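Local coordinates for variant surface glycoprotein MITAT 1.1 (Trypanosoma brucei brucei, PDB 5LY9) that forms a dense coat on the surface of the parasite, whose antigenic variants let the trypanosome evade the host immune response, at residues A[157-167]-A[246-256]. Residues are numbered along the deposited sequence; the frame is centred on the assembly and turned at random.
Sequences ATRTELTQTGY and WHEAWEARNRE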
# COMPACT_ATOMS: atom_id res chain seq x y z
N ALA A 157 -0.01 14.66 5.00
CA ALA A 157 0.57 14.58 6.35
C ALA A 157 1.58 15.70 6.62
O ALA A 157 2.15 16.34 5.70
CB ALA A 157 1.24 13.26 6.46
N THR A 158 1.79 15.99 7.89
CA THR A 158 2.82 16.93 8.26
C THR A 158 4.19 16.28 8.14
O THR A 158 4.29 15.09 8.10
CB THR A 158 2.59 17.52 9.62
OG1 THR A 158 2.56 16.49 10.64
CG2 THR A 158 1.29 18.30 9.65
N ARG A 159 5.23 17.11 8.10
CA ARG A 159 6.57 16.67 7.89
C ARG A 159 7.53 17.30 8.87
O ARG A 159 8.75 17.39 8.60
CB ARG A 159 6.96 17.10 6.46
CG ARG A 159 6.17 16.31 5.43
CD ARG A 159 6.91 15.07 5.06
NE ARG A 159 6.19 14.23 4.09
CZ ARG A 159 6.70 13.12 3.56
NH1 ARG A 159 7.91 12.68 3.87
NH2 ARG A 159 5.96 12.44 2.72
N THR A 160 7.02 17.63 10.06
CA THR A 160 7.87 18.23 11.06
C THR A 160 8.37 17.28 12.08
O THR A 160 9.40 17.57 12.75
CB THR A 160 7.09 19.38 11.80
OG1 THR A 160 5.74 19.01 12.06
CG2 THR A 160 7.09 20.61 10.87
N GLU A 161 7.62 16.18 12.30
CA GLU A 161 7.99 15.30 13.41
C GLU A 161 8.93 14.17 12.98
O GLU A 161 9.74 13.69 13.79
CB GLU A 161 6.78 14.76 14.14
CG GLU A 161 5.73 15.82 14.48
CD GLU A 161 6.34 17.03 15.19
OE1 GLU A 161 7.18 16.87 16.11
OE2 GLU A 161 6.00 18.17 14.74
N LEU A 162 8.85 13.79 11.70
CA LEU A 162 9.73 12.75 11.16
C LEU A 162 10.21 13.28 9.83
O LEU A 162 9.44 13.35 8.86
CB LEU A 162 8.97 11.42 11.00
CG LEU A 162 9.72 10.32 10.23
CD1 LEU A 162 11.14 10.20 10.80
CD2 LEU A 162 8.96 8.97 10.22
N THR A 163 11.43 13.77 9.86
CA THR A 163 11.99 14.51 8.71
C THR A 163 12.99 13.64 8.01
O THR A 163 13.19 12.49 8.41
CB THR A 163 12.70 15.77 9.18
OG1 THR A 163 13.85 15.36 9.90
CG2 THR A 163 11.82 16.61 10.13
N GLN A 164 13.63 14.16 6.96
CA GLN A 164 14.73 13.46 6.30
C GLN A 164 15.84 13.07 7.25
O GLN A 164 16.43 12.04 7.07
CB GLN A 164 15.34 14.25 5.15
CG GLN A 164 14.37 14.30 3.98
CD GLN A 164 15.04 14.81 2.67
OE1 GLN A 164 16.28 14.78 2.52
NE2 GLN A 164 14.23 15.27 1.75
N THR A 165 16.07 13.90 8.27
CA THR A 165 17.17 13.72 9.17
C THR A 165 16.86 12.75 10.29
O THR A 165 17.71 11.96 10.70
CB THR A 165 17.59 15.11 9.71
OG1 THR A 165 18.02 15.89 8.56
CG2 THR A 165 18.76 14.94 10.66
N GLY A 166 15.64 12.84 10.80
CA GLY A 166 15.26 12.01 11.92
C GLY A 166 14.01 12.51 12.62
O GLY A 166 13.12 12.97 11.99
N TYR A 167 14.00 12.39 13.92
CA TYR A 167 12.88 12.80 14.76
C TYR A 167 13.32 13.98 15.62
O TYR A 167 13.78 13.82 16.78
CB TYR A 167 12.44 11.64 15.67
CG TYR A 167 12.07 10.38 14.91
CD1 TYR A 167 13.07 9.47 14.50
CD2 TYR A 167 10.74 10.08 14.64
CE1 TYR A 167 12.66 8.26 13.86
CE2 TYR A 167 10.36 8.93 14.06
CZ TYR A 167 11.31 8.03 13.65
OH TYR A 167 10.85 6.89 13.02
N TRP A 246 11.89 2.39 14.65
CA TRP A 246 12.15 3.82 14.43
C TRP A 246 13.00 4.03 13.19
O TRP A 246 12.70 4.88 12.39
CB TRP A 246 12.84 4.44 15.63
CG TRP A 246 12.00 4.37 16.87
CD1 TRP A 246 11.89 3.34 17.75
CD2 TRP A 246 11.23 5.43 17.41
NE1 TRP A 246 11.09 3.69 18.80
CE2 TRP A 246 10.68 4.98 18.63
CE3 TRP A 246 10.93 6.71 16.99
CZ2 TRP A 246 9.83 5.80 19.41
CZ3 TRP A 246 10.09 7.50 17.76
CH2 TRP A 246 9.56 7.05 18.94
N HIS A 247 14.02 3.21 13.03
CA HIS A 247 14.81 3.28 11.81
C HIS A 247 13.93 2.95 10.60
O HIS A 247 14.04 3.63 9.58
CB HIS A 247 15.93 2.24 11.85
CG HIS A 247 16.80 2.29 10.65
ND1 HIS A 247 16.46 1.69 9.48
CD2 HIS A 247 17.93 2.99 10.41
CE1 HIS A 247 17.39 1.96 8.56
NE2 HIS A 247 18.32 2.69 9.12
N GLU A 248 13.05 1.94 10.72
CA GLU A 248 12.26 1.52 9.61
C GLU A 248 11.24 2.58 9.16
O GLU A 248 11.13 2.87 7.97
CB GLU A 248 11.54 0.20 9.93
CG GLU A 248 10.58 -0.22 8.83
CD GLU A 248 11.22 -0.61 7.50
OE1 GLU A 248 12.44 -0.70 7.36
OE2 GLU A 248 10.45 -0.84 6.56
N ALA A 249 10.53 3.24 10.09
CA ALA A 249 9.64 4.35 9.68
C ALA A 249 10.41 5.49 9.05
O ALA A 249 9.94 6.05 8.09
CB ALA A 249 8.82 4.87 10.81
N TRP A 250 11.58 5.79 9.58
CA TRP A 250 12.37 6.86 9.01
C TRP A 250 12.85 6.60 7.60
O TRP A 250 12.66 7.44 6.69
CB TRP A 250 13.53 7.19 9.96
CG TRP A 250 14.56 8.07 9.41
CD1 TRP A 250 14.49 9.40 9.21
CD2 TRP A 250 15.89 7.67 9.09
NE1 TRP A 250 15.73 9.86 8.73
CE2 TRP A 250 16.58 8.81 8.61
CE3 TRP A 250 16.53 6.43 9.06
CZ2 TRP A 250 17.92 8.76 8.16
CZ3 TRP A 250 17.88 6.37 8.65
CH2 TRP A 250 18.54 7.54 8.16
N GLU A 251 13.49 5.48 7.42
CA GLU A 251 14.00 5.08 6.10
C GLU A 251 12.86 4.88 5.11
O GLU A 251 12.93 5.37 3.97
CB GLU A 251 14.82 3.82 6.22
CG GLU A 251 15.39 3.38 4.89
CD GLU A 251 16.40 2.26 5.00
OE1 GLU A 251 17.59 2.58 5.33
OE2 GLU A 251 15.99 1.10 4.80
N ALA A 252 11.77 4.23 5.53
CA ALA A 252 10.68 4.02 4.60
C ALA A 252 10.08 5.36 4.18
O ALA A 252 9.69 5.54 3.03
CB ALA A 252 9.62 3.16 5.23
N ARG A 253 9.97 6.29 5.12
CA ARG A 253 9.43 7.57 4.72
C ARG A 253 10.32 8.24 3.68
O ARG A 253 9.84 8.80 2.67
CB ARG A 253 9.18 8.47 5.95
CG ARG A 253 8.08 9.49 5.63
CD ARG A 253 7.78 10.43 6.73
NE ARG A 253 6.48 11.05 6.52
CZ ARG A 253 6.01 12.04 7.27
NH1 ARG A 253 6.76 12.57 8.29
NH2 ARG A 253 4.74 12.47 7.04
N ASN A 254 11.62 8.19 3.92
CA ASN A 254 12.54 8.82 2.97
C ASN A 254 12.49 8.16 1.62
O ASN A 254 12.75 8.86 0.59
CB ASN A 254 13.95 8.75 3.50
CG ASN A 254 14.23 9.80 4.49
OD1 ASN A 254 13.56 10.84 4.50
ND2 ASN A 254 15.22 9.55 5.36
N ARG A 255 12.20 6.86 1.57
CA ARG A 255 12.19 6.11 0.28
C ARG A 255 10.87 6.00 -0.45
O ARG A 255 10.80 5.30 -1.49
CB ARG A 255 12.84 4.72 0.47
CG ARG A 255 14.28 5.01 0.83
CD ARG A 255 15.15 3.86 1.14
NE ARG A 255 16.49 4.38 1.50
CZ ARG A 255 17.55 3.60 1.65
NH1 ARG A 255 17.48 2.29 1.42
NH2 ARG A 255 18.69 4.15 2.01
N GLU A 256 9.88 6.79 -0.05
CA GLU A 256 8.56 6.74 -0.68
C GLU A 256 8.69 7.13 -2.14
O GLU A 256 9.27 8.20 -2.50
CB GLU A 256 7.62 7.72 -0.03
CG GLU A 256 7.25 7.33 1.37
CD GLU A 256 6.57 8.42 2.19
OE1 GLU A 256 6.63 9.57 1.79
OE2 GLU A 256 5.98 8.10 3.27
O HOH W 1 9.06 11.24 1.68
O HOH W 2 11.83 10.22 7.22
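R253 of helix 244-254, with CG anti to the backbone N (chi1 -154°) and an extended chain, crosses to the backbone of loop 157-167, its NH2 donating to T158 O at 2.9 Å and its NH1 more weakly to L162 O. In return R159 NH2 donates in its own plane to the syn lone pair of E256 OE1 at 3.1 Å, while E256 OE2 is bonded to S94 OG. The two guanidinium groups lie flat on one another, centres 3.9 Å apart and planes 11° apart; E256, E27, which also pairs with R159, and E20 of helix 8-21, which pairs with R253 NH1, probably offset the like charges. A third loop carbonyl, Q164 O, is gripped by W250 NE1 (2.8 Å), well above its plane, and by N254 ND2, only slightly tilted from it on the same side. Around this carbonyl, T163 OG1 accepts from the backbone N of T165 and G166, an ST turn and ST motif that shape the loop. Within the N-terminal domain of this A-type VSG, the contact fastens an irregular connection between two small sheets to a short helix beside the long helix 62-114. Y167 OH donates to W246 O in the carbonyl plane at 2.8 Å, and the W246 indole edge meets one face of the tyrosine in a T-shaped pair, planes at 77°. L162 CD1 sits toward the rim of the opposite face and abuts W250 CD1 (3.8 Å); L162 CD2 packs near A249 CB.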